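PDB 2EWO: putative agmatine deiminase from Streptococcus mutans, which probably hydrolyses the guanidinium group of agmatine, releasing ammonia and leaving N-carbamoylputrescine. Local coordinates for residues Ala48-Val52 against Val347-Ile352; Gly102-Leu106 against Gln364-Ala368; Asp112-Val116 against Gly149-Tyr153; Pro280-Ala286 against Glu300-Ala306. All coordinates share one frame; numbering follows the deposited sequence.

Interaction 1: residues Ala48-Val52 against Val347-Ile352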
loop_
_atom_site.group_PDB
_atom_site.type_symbol
_atom_site.label_atom_id
_atom_site.label_comp_id
_atom_site.label_asym_id
_atom_site.label_seq_id
_atom_site.Cartn_x
_atom_site.Cartn_y
_atom_site.Cartn_z
ATOM N N ALA A 48 -23.165 -0.020 8.777
ATOM C CA ALA A 48 -23.817 1.136 9.351
ATOM C C ALA A 48 -23.645 2.309 8.401
ATOM O O ALA A 48 -24.519 3.170 8.292
ATOM C CB ALA A 48 -23.211 1.457 10.707
ATOM N N PHE A 49 -22.505 2.355 7.719
ATOM C CA PHE A 49 -22.254 3.435 6.771
ATOM C C PHE A 49 -23.065 3.192 5.504
ATOM O O PHE A 49 -23.606 4.127 4.907
ATOM C CB PHE A 49 -20.770 3.513 6.428
ATOM C CG PHE A 49 -20.009 4.521 7.241
ATOM C CD1 PHE A 49 -19.863 4.371 8.615
ATOM C CD2 PHE A 49 -19.405 5.612 6.619
ATOM C CE1 PHE A 49 -19.118 5.293 9.354
ATOM C CE2 PHE A 49 -18.659 6.540 7.346
ATOM C CZ PHE A 49 -18.514 6.379 8.715
ATOM N N LEU A 50 -23.143 1.926 5.106
ATOM C CA LEU A 50 -23.898 1.520 3.927
ATOM C C LEU A 50 -25.338 2.033 4.017
ATOM O O LEU A 50 -25.865 2.615 3.063
ATOM C CB LEU A 50 -23.910 -0.004 3.822
ATOM C CG LEU A 50 -24.521 -0.539 2.532
ATOM C CD1 LEU A 50 -23.583 -0.178 1.378
ATOM C CD2 LEU A 50 -24.722 -2.053 2.622
ATOM N N GLU A 51 -25.970 1.804 5.169
ATOM C CA GLU A 51 -27.346 2.240 5.396
ATOM C C GLU A 51 -27.419 3.755 5.333
ATOM O O GLU A 51 -28.088 4.302 4.461
ATOM C CB GLU A 51 -27.867 1.783 6.768
ATOM C CG GLU A 51 -27.663 0.302 7.089
ATOM C CD GLU A 51 -28.253 -0.111 8.449
ATOM O OE1 GLU A 51 -28.109 0.648 9.443
ATOM O OE2 GLU A 51 -28.847 -1.213 8.522
ATOM N N VAL A 52 -26.725 4.433 6.244
ATOM C CA VAL A 52 -26.753 5.896 6.267
ATOM C C VAL A 52 -26.551 6.473 4.871
ATOM O O VAL A 52 -26.952 7.608 4.585
ATOM C CB VAL A 52 -25.675 6.471 7.197
ATOM C CG1 VAL A 52 -24.307 6.126 6.677
ATOM C CG2 VAL A 52 -25.849 7.978 7.314
ATOM N N VAL A 347 -31.692 5.860 11.018
ATOM C CA VAL A 347 -30.892 4.640 10.850
ATOM C C VAL A 347 -30.081 4.273 12.109
ATOM O O VAL A 347 -29.680 5.139 12.885
ATOM C CB VAL A 347 -29.913 4.769 9.647
ATOM C CG1 VAL A 347 -29.434 3.388 9.220
ATOM C CG2 VAL A 347 -30.590 5.494 8.487
ATOM N N ARG A 348 -29.849 2.981 12.301
ATOM C CA ARG A 348 -29.096 2.499 13.450
ATOM C C ARG A 348 -27.616 2.879 13.338
ATOM O O ARG A 348 -26.753 2.016 13.128
ATOM C CB ARG A 348 -29.225 0.980 13.549
ATOM C CG ARG A 348 -30.650 0.492 13.501
ATOM C CD ARG A 348 -31.378 0.838 14.775
ATOM N NE ARG A 348 -30.979 -0.033 15.869
ATOM C CZ ARG A 348 -31.636 -0.113 17.017
ATOM N NH1 ARG A 348 -32.718 0.634 17.207
ATOM N NH2 ARG A 348 -31.219 -0.945 17.962
ATOM N N THR A 349 -27.330 4.173 13.473
ATOM C CA THR A 349 -25.959 4.677 13.380
ATOM C C THR A 349 -25.274 4.627 14.744
ATOM O O THR A 349 -24.372 5.410 15.055
ATOM C CB THR A 349 -25.938 6.126 12.824
ATOM O OG1 THR A 349 -26.654 6.999 13.706
ATOM C CG2 THR A 349 -26.588 6.169 11.449
ATOM N N GLU A 350 -25.726 3.680 15.551
ATOM C CA GLU A 350 -25.191 3.465 16.882
ATOM C C GLU A 350 -23.822 2.799 16.761
ATOM O O GLU A 350 -22.919 3.064 17.553
ATOM C CB GLU A 350 -26.139 2.556 17.662
ATOM C CG GLU A 350 -26.585 1.364 16.834
ATOM C CD GLU A 350 -26.744 0.112 17.649
ATOM O OE1 GLU A 350 -25.874 -0.142 18.514
ATOM O OE2 GLU A 350 -27.725 -0.628 17.411
ATOM N N GLU A 351 -23.679 1.932 15.759
ATOM C CA GLU A 351 -22.430 1.205 15.530
ATOM C C GLU A 351 -21.254 2.134 15.189
ATOM O O GLU A 351 -20.090 1.775 15.387
ATOM C CB GLU A 351 -22.616 0.182 14.406
ATOM C CG GLU A 351 -21.488 -0.832 14.321
ATOM C CD GLU A 351 -21.505 -1.809 15.481
ATOM O OE1 GLU A 351 -22.587 -1.975 16.085
ATOM O OE2 GLU A 351 -20.451 -2.414 15.782
ATOM N N ILE A 352 -21.562 3.321 14.671
ATOM C CA ILE A 352 -20.520 4.277 14.324
ATOM C C ILE A 352 -20.312 5.231 15.496
ATOM O O ILE A 352 -19.299 5.935 15.579
ATOM C CB ILE A 352 -20.868 5.099 13.044
ATOM C CG1 ILE A 352 -21.832 6.231 13.366
ATOM C CG2 ILE A 352 -21.511 4.211 12.001
ATOM C CD1 ILE A 352 -21.945 7.203 12.226
#

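Interaction 2: residues Gly102-Leu106 against Gln364-Ala368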
loop_
_atom_site.group_PDB
_atom_site.type_symbol
_atom_site.label_atom_id
_atom_site.label_comp_id
_atom_site.label_asym_id
_atom_site.label_seq_id
_atom_site.Cartn_x
_atom_site.Cartn_y
_atom_site.Cartn_z
ATOM N N GLY A 102 -12.826 16.902 5.241
ATOM C CA GLY A 102 -13.430 17.326 3.974
ATOM C C GLY A 102 -13.456 18.813 3.640
ATOM O O GLY A 102 -13.108 19.643 4.474
ATOM N N PRO A 103 -13.859 19.186 2.416
ATOM C CA PRO A 103 -13.917 20.585 1.998
ATOM C C PRO A 103 -15.194 21.251 2.483
ATOM O O PRO A 103 -16.242 20.614 2.579
ATOM C CB PRO A 103 -13.884 20.483 0.484
ATOM C CG PRO A 103 -14.760 19.320 0.251
ATOM C CD PRO A 103 -14.274 18.309 1.311
ATOM N N THR A 104 -15.096 22.538 2.784
ATOM C CA THR A 104 -16.231 23.321 3.250
ATOM C C THR A 104 -16.551 24.238 2.090
ATOM O O THR A 104 -15.996 25.326 1.981
ATOM C CB THR A 104 -15.841 24.172 4.494
ATOM O OG1 THR A 104 -15.414 23.309 5.557
ATOM C CG2 THR A 104 -17.006 25.005 4.975
ATOM N N PHE A 105 -17.444 23.788 1.216
ATOM C CA PHE A 105 -17.821 24.562 0.031
ATOM C C PHE A 105 -18.316 25.996 0.246
ATOM O O PHE A 105 -18.642 26.411 1.355
ATOM C CB PHE A 105 -18.855 23.782 -0.759
ATOM C CG PHE A 105 -18.412 22.401 -1.099
ATOM C CD1 PHE A 105 -18.645 21.347 -0.227
ATOM C CD2 PHE A 105 -17.760 22.147 -2.291
ATOM C CE1 PHE A 105 -18.237 20.048 -0.535
ATOM C CE2 PHE A 105 -17.347 20.856 -2.611
ATOM C CZ PHE A 105 -17.588 19.803 -1.727
ATOM N N LEU A 106 -18.345 26.756 -0.838
ATOM C CA LEU A 106 -18.784 28.135 -0.790
ATOM C C LEU A 106 -19.614 28.403 -2.029
ATOM O O LEU A 106 -19.732 27.549 -2.908
ATOM C CB LEU A 106 -17.581 29.082 -0.763
ATOM C CG LEU A 106 -16.565 28.905 0.371
ATOM C CD1 LEU A 106 -15.335 29.721 0.064
ATOM C CD2 LEU A 106 -17.169 29.325 1.701
ATOM N N GLN A 364 -20.769 15.108 4.354
ATOM C CA GLN A 364 -20.401 16.443 3.883
ATOM C C GLN A 364 -21.162 16.709 2.595
ATOM O O GLN A 364 -20.927 16.059 1.570
ATOM C CB GLN A 364 -18.893 16.495 3.629
ATOM C CG GLN A 364 -18.435 17.813 3.009
ATOM C CD GLN A 364 -18.708 19.018 3.908
ATOM O OE1 GLN A 364 -18.221 19.064 5.037
ATOM N NE2 GLN A 364 -19.466 20.006 3.473
ATOM N N GLN A 365 -22.070 17.655 2.665
ATOM C CA GLN A 365 -22.917 17.976 1.516
ATOM C C GLN A 365 -22.326 19.126 0.698
ATOM O O GLN A 365 -21.658 20.022 1.238
ATOM C CB GLN A 365 -24.327 18.330 1.990
ATOM C CG GLN A 365 -24.504 19.804 2.337
ATOM C CD GLN A 365 -23.680 20.240 3.550
ATOM O OE1 GLN A 365 -23.256 19.400 4.341
ATOM N NE2 GLN A 365 -23.423 21.519 3.741
ATOM N N GLN A 366 -22.610 19.022 -0.588
ATOM C CA GLN A 366 -22.179 19.981 -1.611
ATOM C C GLN A 366 -23.404 20.767 -2.106
ATOM O O GLN A 366 -24.344 20.187 -2.672
ATOM C CB GLN A 366 -21.529 19.210 -2.766
ATOM C CG GLN A 366 -21.272 20.061 -4.008
ATOM C CD GLN A 366 -20.991 19.214 -5.253
ATOM O OE1 GLN A 366 -20.829 19.758 -6.344
ATOM N NE2 GLN A 366 -20.928 17.898 -5.156
ATOM N N PRO A 367 -23.456 22.097 -1.896
ATOM C CA PRO A 367 -24.589 22.919 -2.340
ATOM C C PRO A 367 -24.702 22.951 -3.853
ATOM O O PRO A 367 -23.679 23.241 -4.541
ATOM C CB PRO A 367 -24.247 24.306 -1.851
ATOM C CG PRO A 367 -22.888 24.242 -1.169
ATOM C CD PRO A 367 -22.389 22.829 -1.209
ATOM N N ALA A 368 -25.907 22.682 -4.361
ATOM C CA ALA A 368 -26.177 22.698 -5.827
ATOM C C ALA A 368 -25.910 24.101 -6.387
ATOM O O ALA A 368 -25.677 25.056 -5.632
ATOM C CB ALA A 368 -27.629 22.316 -6.105
HETATM O O HOH W 1 -17.874 21.855 6.761
#

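Interaction 3: residues Asp112-Val116 against Gly149-Tyr153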
loop_
_atom_site.group_PDB
_atom_site.type_symbol
_atom_site.label_atom_id
_atom_site.label_comp_id
_atom_site.label_asym_id
_atom_site.label_seq_id
_atom_site.Cartn_x
_atom_site.Cartn_y
_atom_site.Cartn_z
ATOM N N ASP A 112 -21.275 30.039 -9.528
ATOM C CA ASP A 112 -19.930 29.554 -9.218
ATOM C C ASP A 112 -19.876 28.804 -7.873
ATOM O O ASP A 112 -20.580 29.153 -6.923
ATOM C CB ASP A 112 -18.929 30.730 -9.202
ATOM C CG ASP A 112 -19.021 31.627 -10.459
ATOM O OD1 ASP A 112 -19.609 31.197 -11.486
ATOM O OD2 ASP A 112 -18.491 32.766 -10.417
ATOM N N LEU A 113 -19.047 27.765 -7.807
ATOM C CA LEU A 113 -18.877 26.978 -6.584
ATOM C C LEU A 113 -17.401 26.942 -6.197
ATOM O O LEU A 113 -16.577 26.392 -6.921
ATOM C CB LEU A 113 -19.376 25.543 -6.779
ATOM C CG LEU A 113 -19.100 24.586 -5.603
ATOM C CD1 LEU A 113 -19.930 24.994 -4.396
ATOM C CD2 LEU A 113 -19.424 23.156 -6.001
ATOM N N ARG A 114 -17.084 27.529 -5.050
ATOM C CA ARG A 114 -15.724 27.578 -4.543
ATOM C C ARG A 114 -15.632 26.673 -3.315
ATOM O O ARG A 114 -16.473 25.800 -3.130
ATOM C CB ARG A 114 -15.400 29.007 -4.151
ATOM C CG ARG A 114 -14.143 29.536 -4.747
ATOM C CD ARG A 114 -14.388 30.326 -6.003
ATOM N NE ARG A 114 -13.691 31.603 -5.899
ATOM C CZ ARG A 114 -13.266 32.321 -6.932
ATOM N NH1 ARG A 114 -13.473 31.892 -8.174
ATOM N NH2 ARG A 114 -12.618 33.462 -6.716
ATOM N N ALA A 115 -14.617 26.877 -2.476
ATOM C CA ALA A 115 -14.452 26.077 -1.251
ATOM C C ALA A 115 -13.299 26.563 -0.372
ATOM O O ALA A 115 -12.405 27.265 -0.831
ATOM C CB ALA A 115 -14.251 24.598 -1.592
ATOM N N VAL A 116 -13.324 26.189 0.899
ATOM C CA VAL A 116 -12.262 26.587 1.808
ATOM C C VAL A 116 -11.685 25.336 2.438
ATOM O O VAL A 116 -12.377 24.623 3.162
ATOM C CB VAL A 116 -12.771 27.536 2.922
ATOM C CG1 VAL A 116 -14.081 27.029 3.474
ATOM C CG2 VAL A 116 -11.739 27.630 4.041
ATOM N N GLY A 149 -14.178 19.929 -9.975
ATOM C CA GLY A 149 -13.929 21.144 -10.726
ATOM C C GLY A 149 -14.299 22.384 -9.948
ATOM O O GLY A 149 -15.072 23.216 -10.422
ATOM N N VAL A 150 -13.735 22.510 -8.755
ATOM C CA VAL A 150 -14.017 23.643 -7.894
ATOM C C VAL A 150 -12.757 24.129 -7.201
ATOM O O VAL A 150 -12.093 23.370 -6.490
ATOM C CB VAL A 150 -15.099 23.265 -6.837
ATOM C CG1 VAL A 150 -14.904 21.835 -6.389
ATOM C CG2 VAL A 150 -15.036 24.203 -5.641
ATOM N N ASP A 151 -12.437 25.403 -7.419
ATOM C CA ASP A 151 -11.254 26.026 -6.828
ATOM C C ASP A 151 -11.358 26.010 -5.302
ATOM O O ASP A 151 -12.396 25.652 -4.754
ATOM C CB ASP A 151 -11.104 27.459 -7.354
ATOM C CG ASP A 151 -10.960 27.513 -8.884
ATOM O OD1 ASP A 151 -10.766 26.445 -9.505
ATOM O OD2 ASP A 151 -11.037 28.621 -9.472
ATOM N N SER A 152 -10.292 26.381 -4.607
ATOM C CA SER A 152 -10.347 26.361 -3.158
ATOM C C SER A 152 -9.408 27.361 -2.534
ATOM O O SER A 152 -8.449 27.800 -3.160
ATOM C CB SER A 152 -10.001 24.969 -2.639
ATOM O OG SER A 152 -8.677 24.626 -3.006
ATOM N N TYR A 153 -9.712 27.717 -1.289
ATOM C CA TYR A 153 -8.917 28.651 -0.512
ATOM C C TYR A 153 -8.229 27.815 0.548
ATOM O O TYR A 153 -8.874 26.968 1.166
ATOM C CB TYR A 153 -9.805 29.678 0.192
ATOM C CG TYR A 153 -10.619 30.561 -0.724
ATOM C CD1 TYR A 153 -11.823 30.115 -1.280
ATOM C CD2 TYR A 153 -10.170 31.832 -1.061
ATOM C CE1 TYR A 153 -12.555 30.914 -2.161
ATOM C CE2 TYR A 153 -10.886 32.634 -1.933
ATOM C CZ TYR A 153 -12.071 32.167 -2.486
ATOM O OH TYR A 153 -12.704 32.940 -3.424
HETATM O O HOH W 2 -14.528 26.649 -8.892
#

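Interaction 4: residues Pro280-Ala286 against Glu300-Ala306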
loop_
_atom_site.group_PDB
_atom_site.type_symbol
_atom_site.label_atom_id
_atom_site.label_comp_id
_atom_site.label_asym_id
_atom_site.label_seq_id
_atom_site.Cartn_x
_atom_site.Cartn_y
_atom_site.Cartn_z
ATOM N N PRO A 280 -26.682 5.499 27.832
ATOM C CA PRO A 280 -25.494 5.650 26.983
ATOM C C PRO A 280 -25.115 4.349 26.260
ATOM O O PRO A 280 -25.290 3.251 26.797
ATOM C CB PRO A 280 -24.425 6.087 27.980
ATOM C CG PRO A 280 -24.832 5.334 29.233
ATOM C CD PRO A 280 -26.326 5.564 29.262
ATOM N N CYS A 281 -24.585 4.467 25.049
ATOM C CA CYS A 281 -24.194 3.283 24.287
ATOM C C CYS A 281 -23.064 2.513 24.981
ATOM O O CYS A 281 -21.965 3.040 25.162
ATOM C CB CYS A 281 -23.746 3.693 22.885
ATOM S SG CYS A 281 -24.905 4.771 22.058
ATOM N N TYR A 282 -23.334 1.271 25.381
ATOM C CA TYR A 282 -22.309 0.461 26.031
ATOM C C TYR A 282 -21.486 -0.324 25.006
ATOM O O TYR A 282 -21.957 -1.295 24.403
ATOM C CB TYR A 282 -22.923 -0.504 27.058
ATOM C CG TYR A 282 -23.450 0.152 28.324
ATOM C CD1 TYR A 282 -22.862 1.319 28.838
ATOM C CD2 TYR A 282 -24.518 -0.419 29.029
ATOM C CE1 TYR A 282 -23.328 1.904 30.032
ATOM C CE2 TYR A 282 -24.991 0.148 30.218
ATOM C CZ TYR A 282 -24.397 1.305 30.718
ATOM O OH TYR A 282 -24.875 1.844 31.900
ATOM N N LEU A 283 -20.248 0.123 24.814
ATOM C CA LEU A 283 -19.327 -0.498 23.872
ATOM C C LEU A 283 -19.158 -1.976 24.189
ATOM O O LEU A 283 -18.851 -2.352 25.321
ATOM C CB LEU A 283 -17.966 0.208 23.938
ATOM C CG LEU A 283 -16.913 -0.080 22.861
ATOM C CD1 LEU A 283 -16.363 -1.481 22.996
ATOM C CD2 LEU A 283 -17.536 0.121 21.498
ATOM N N GLN A 284 -19.368 -2.814 23.182
ATOM C CA GLN A 284 -19.214 -4.250 23.359
ATOM C C GLN A 284 -18.143 -4.793 22.427
ATOM O O GLN A 284 -17.760 -4.138 21.457
ATOM C CB GLN A 284 -20.529 -4.959 23.074
ATOM C CG GLN A 284 -21.576 -4.782 24.140
ATOM C CD GLN A 284 -22.880 -5.455 23.763
ATOM O OE1 GLN A 284 -23.751 -5.659 24.606
ATOM N NE2 GLN A 284 -23.020 -5.798 22.485
ATOM N N GLU A 285 -17.668 -5.996 22.727
ATOM C CA GLU A 285 -16.646 -6.649 21.918
ATOM C C GLU A 285 -15.432 -5.734 21.689
ATOM O O GLU A 285 -14.861 -5.716 20.602
ATOM C CB GLU A 285 -17.237 -7.063 20.559
ATOM C CG GLU A 285 -18.749 -7.376 20.546
ATOM C CD GLU A 285 -19.113 -8.733 21.134
ATOM O OE1 GLU A 285 -18.605 -9.761 20.627
ATOM O OE2 GLU A 285 -19.920 -8.770 22.092
ATOM N N ALA A 286 -15.042 -4.982 22.718
ATOM C CA ALA A 286 -13.905 -4.058 22.639
ATOM C C ALA A 286 -12.548 -4.726 22.372
ATOM O O ALA A 286 -11.587 -4.056 22.000
ATOM C CB ALA A 286 -13.824 -3.236 23.924
ATOM N N GLU A 300 -13.669 -2.483 28.093
ATOM C CA GLU A 300 -14.923 -2.782 27.413
ATOM C C GLU A 300 -16.127 -2.329 28.244
ATOM O O GLU A 300 -16.039 -2.222 29.468
ATOM C CB GLU A 300 -15.021 -4.281 27.139
ATOM C CG GLU A 300 -16.308 -4.682 26.447
ATOM C CD GLU A 300 -16.445 -6.184 26.291
ATOM O OE1 GLU A 300 -16.350 -6.897 27.317
ATOM O OE2 GLU A 300 -16.658 -6.648 25.146
ATOM N N GLY A 301 -17.248 -2.072 27.573
ATOM C CA GLY A 301 -18.442 -1.629 28.270
ATOM C C GLY A 301 -18.394 -0.149 28.600
ATOM O O GLY A 301 -19.294 0.381 29.252
ATOM N N GLU A 302 -17.336 0.519 28.159
ATOM C CA GLU A 302 -17.178 1.949 28.404
ATOM C C GLU A 302 -18.198 2.742 27.588
ATOM O O GLU A 302 -18.536 2.370 26.462
ATOM C CB GLU A 302 -15.753 2.378 28.048
ATOM C CG GLU A 302 -15.281 1.921 26.670
ATOM C CD GLU A 302 -13.763 1.970 26.513
ATOM O OE1 GLU A 302 -13.055 1.176 27.192
ATOM O OE2 GLU A 302 -13.281 2.806 25.708
HETATM N N MSE A 303 -18.698 3.827 28.168
HETATM C CA MSE A 303 -19.696 4.654 27.501
HETATM C C MSE A 303 -19.135 5.421 26.318
HETATM O O MSE A 303 -17.971 5.816 26.313
HETATM C CB MSE A 303 -20.315 5.641 28.493
HETATM C CG MSE A 303 -20.903 4.975 29.740
HETATM SE SE MSE A 303 -20.297 5.823 31.429
HETATM C CE MSE A 303 -18.712 4.698 31.825
ATOM N N ALA A 304 -19.993 5.626 25.324
ATOM C CA ALA A 304 -19.652 6.349 24.105
ATOM C C ALA A 304 -20.767 7.351 23.804
ATOM O O ALA A 304 -21.951 7.041 23.955
ATOM C CB ALA A 304 -19.505 5.371 22.946
ATOM N N ILE A 305 -20.383 8.549 23.380
ATOM C CA ILE A 305 -21.349 9.596 23.055
ATOM C C ILE A 305 -22.428 9.089 22.085
ATOM O O ILE A 305 -22.157 8.252 21.222
ATOM C CB ILE A 305 -20.631 10.808 22.406
ATOM C CG1 ILE A 305 -19.301 11.062 23.120
ATOM C CG2 ILE A 305 -21.512 12.056 22.470
ATOM C CD1 ILE A 305 -19.426 11.215 24.626
ATOM N N ALA A 306 -23.650 9.591 22.244
ATOM C CA ALA A 306 -24.784 9.239 21.377
ATOM C C ALA A 306 -25.756 10.426 21.408
ATOM O O ALA A 306 -26.685 10.457 22.215
ATOM C CB ALA A 306 -25.470 7.965 21.874
#

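Interaction 1: residues Ala48-Val52 against Val347-Ile352
Glu51 and Val347 meet where the helix carrying Ala48-Val52 faces the turn that ends strand 343-347. Glu51, extended beyond CG, passes obliquely across one methyl of Val347: its CB lies 3.3 Å from Val347 CG1, its CG and CD pass the same methyl a little farther off, and its OE1 comes to 3.1 Å from Val347 CG1. OE2 forms a salt bridge with Lys47 of the same helix. With its CG1 anti to the backbone N (chi1 -162°), Val347 presents that methyl to the helix. One helical turn back, Ala48 CB touches Ile352 CG2 at 3.5 Å and Glu351 CB at 4.0 Å. Phe49 leaves the helix pointing away, yet its ring returns: CE1 lies 3.7 Å from Ile352 CG2, the two side chains crossing at about a right angle. No hydrogen bond links the segments, so the join is one of van der Waals packing. Arg348 forms the centre of an inverse gamma turn between strand 343-347 and the short helix beginning near Glu350. Helix 43-57 thus packs on this corner, with Val52 and Phe49 also resting on Met29 of strand 24-29 and Val52 reaching Ile319 of strand 317-321.

Interaction 2: residues Gly102-Leu106 against Gln364-Ala368
Phe105 turns its CG anti to its own carbonyl carbon (chi1 -54°), and this brings the ring to the strand Gln364-Pro367, whose Gln364 comes to meet it with CG anti to the backbone N and a bend at chi2 (62°). Gln366 supplies the cover of one ring face: its CB stands 4.2 Å from the centroid of the Phe105 ring, a CH-pi contact over the face, somewhat offset toward the rim. Gln364 takes the edge of the same ring, with NE2 near the ring plane and 4.0 Å from Phe105 CD1. At the root of the side chain, Phe105 CB packs on Pro367 CD at 3.7 Å, so three residues of one strand touch a single aromatic side chain. The amide of Gln364 has a partner at each end. Its NE2 donates to Gln365 O at 3.1 Å, a bond inside its own strand, while its OE1 accepts from a water at 3.3 Å that also hydrogen-bonds Thr104 OG1. That water provides the polar link across the contact, for no direct hydrogen bond joins the two segments. Strands 104-106 and 364-367 run almost parallel, their axes 7.2 Å apart, too wide for sheet pairing. Each is the outermost strand of a different sheet: 104-107 borders 113-119, and 364-367 borders 24-29. The buried contact therefore joins two sheets through side chains, with Leu113 of strand 113-119 touching both Phe105 and Gln366, and helix 137-146 lying against Pro103.

Interaction 3: residues Asp112-Val116 against Gly149-Tyr153
A beta-alpha-beta unit, strand 113-119, helix 137-146 and strand 152-155, closes here as Ala115 and Val116 line up parallel with Ser152 and Tyr153. Tyr153 N donates to Ala115 O at 2.8 Å, and the same oxygen lies 3.2 Å from Ser152 CA in a CA-H...O contact. Val116 pairs with Tyr153 in a parallel bridge, side chains on one face of the sheet. Further back, where no direct backbone bond is made, a water bridges the chains, donating to Leu113 O at 2.9 Å and accepting from Asp151 N at 2.8 Å. Arg114 bends at chi2 and chi3, which carries its guanidinium up to the phenol of Tyr153. NE donates to Tyr153 OH at 3.0 Å in a nearly straight bond (163°), the oxygen lying in the guanidinium plane, although the guanidinium and ring planes are inclined by 52°. Arg114 CG also lies beside Tyr153 CE1. Asp13 completes the group, forming a salt bridge with Arg114 NH2 and a weak hydrogen bond with Tyr153 OH, so the guanidinium is held at two nitrogens. Asp151 sits near the same arginine by charge only; its OD2 is paired with Lys3. On the other side of the chains, Val150 CG2 meets Leu113 CG and Ala115 CB, both at 4.1 Å. Strand 113-119 lies between antiparallel 104-107 and parallel 152-155, beyond which strand 4-5 forms the outer edge, while Cys145 of helix 137-146 packs on Ala115 and Val150.

Interaction 4: residues Pro280-Ala286 against Glu300-Ala306
Tyr282 and Met303, a selenomethionine, lie side by side and point the same way from a short antiparallel pair of strands. Met303 CG meets the ring at its edge, near the ring plane, 3.9 Å from Tyr282 CE1. Pro280 comes to the same methylene from the same side, its CG 4.0 Å from Met303 CG, so proline and tyrosine together back the base of the selenomethionine, while its far end leads away. Cys281 points to the other face of the pair, SG anti to its carbonyl carbon (chi1 -50°), and packs on Ala306 CB. The backbone between these groups is loosely joined. Leu283 N donates to Glu302 O at 3.3 Å and 160°, whereas the bonds from Ala304 N to Cys281 O and from Gly301 N to Leu283 O are weak. Gly301 takes positive phi, a conformation that suits glycine. At the far end Glu300 stretches out, CG anti to the backbone N and the chain extended beyond, and lays CB 3.6 Å from Ala286 CB. The extended chain brings OE2 to the backbone of Glu285 and Ala286: it accepts a weak bond from Ala286 N at 3.4 Å and lies 2.7 Å from Glu285 N. Strands 281-282 and 303-304 make up a two-stranded sheet of their own near the protein's periphery; the unmodelled residues 293-299 lie in the connection between them. Tyr354, directly after helix 350-353, touches both Cys281 and Leu283, where the pair meets the rest of the chain.

In the fold
Interactions 2 and 3 are in direct contact, their centres 9 Å apart: strand 104-107 bonds to strand 113-119 through Thr104 O and Val116 N at 3.0 Å, probably a hydrogen bond. The sheet of interaction 3 ends within this chain at strand 104-107, and interaction 2 packs that edge against the separate sheet of 364-367 through side chains. Interactions 1 and 4 lie together toward another side of the chain, their centres about 15 Å and nearest atoms about 5 Å apart, without touching. Interaction 4 is about 39 Å from interaction 3, centre to centre. Relatives of this enzyme share a propeller-like arrangement of alpha/beta units around a central active site; no ligand marks that site here, so no distance to it is given.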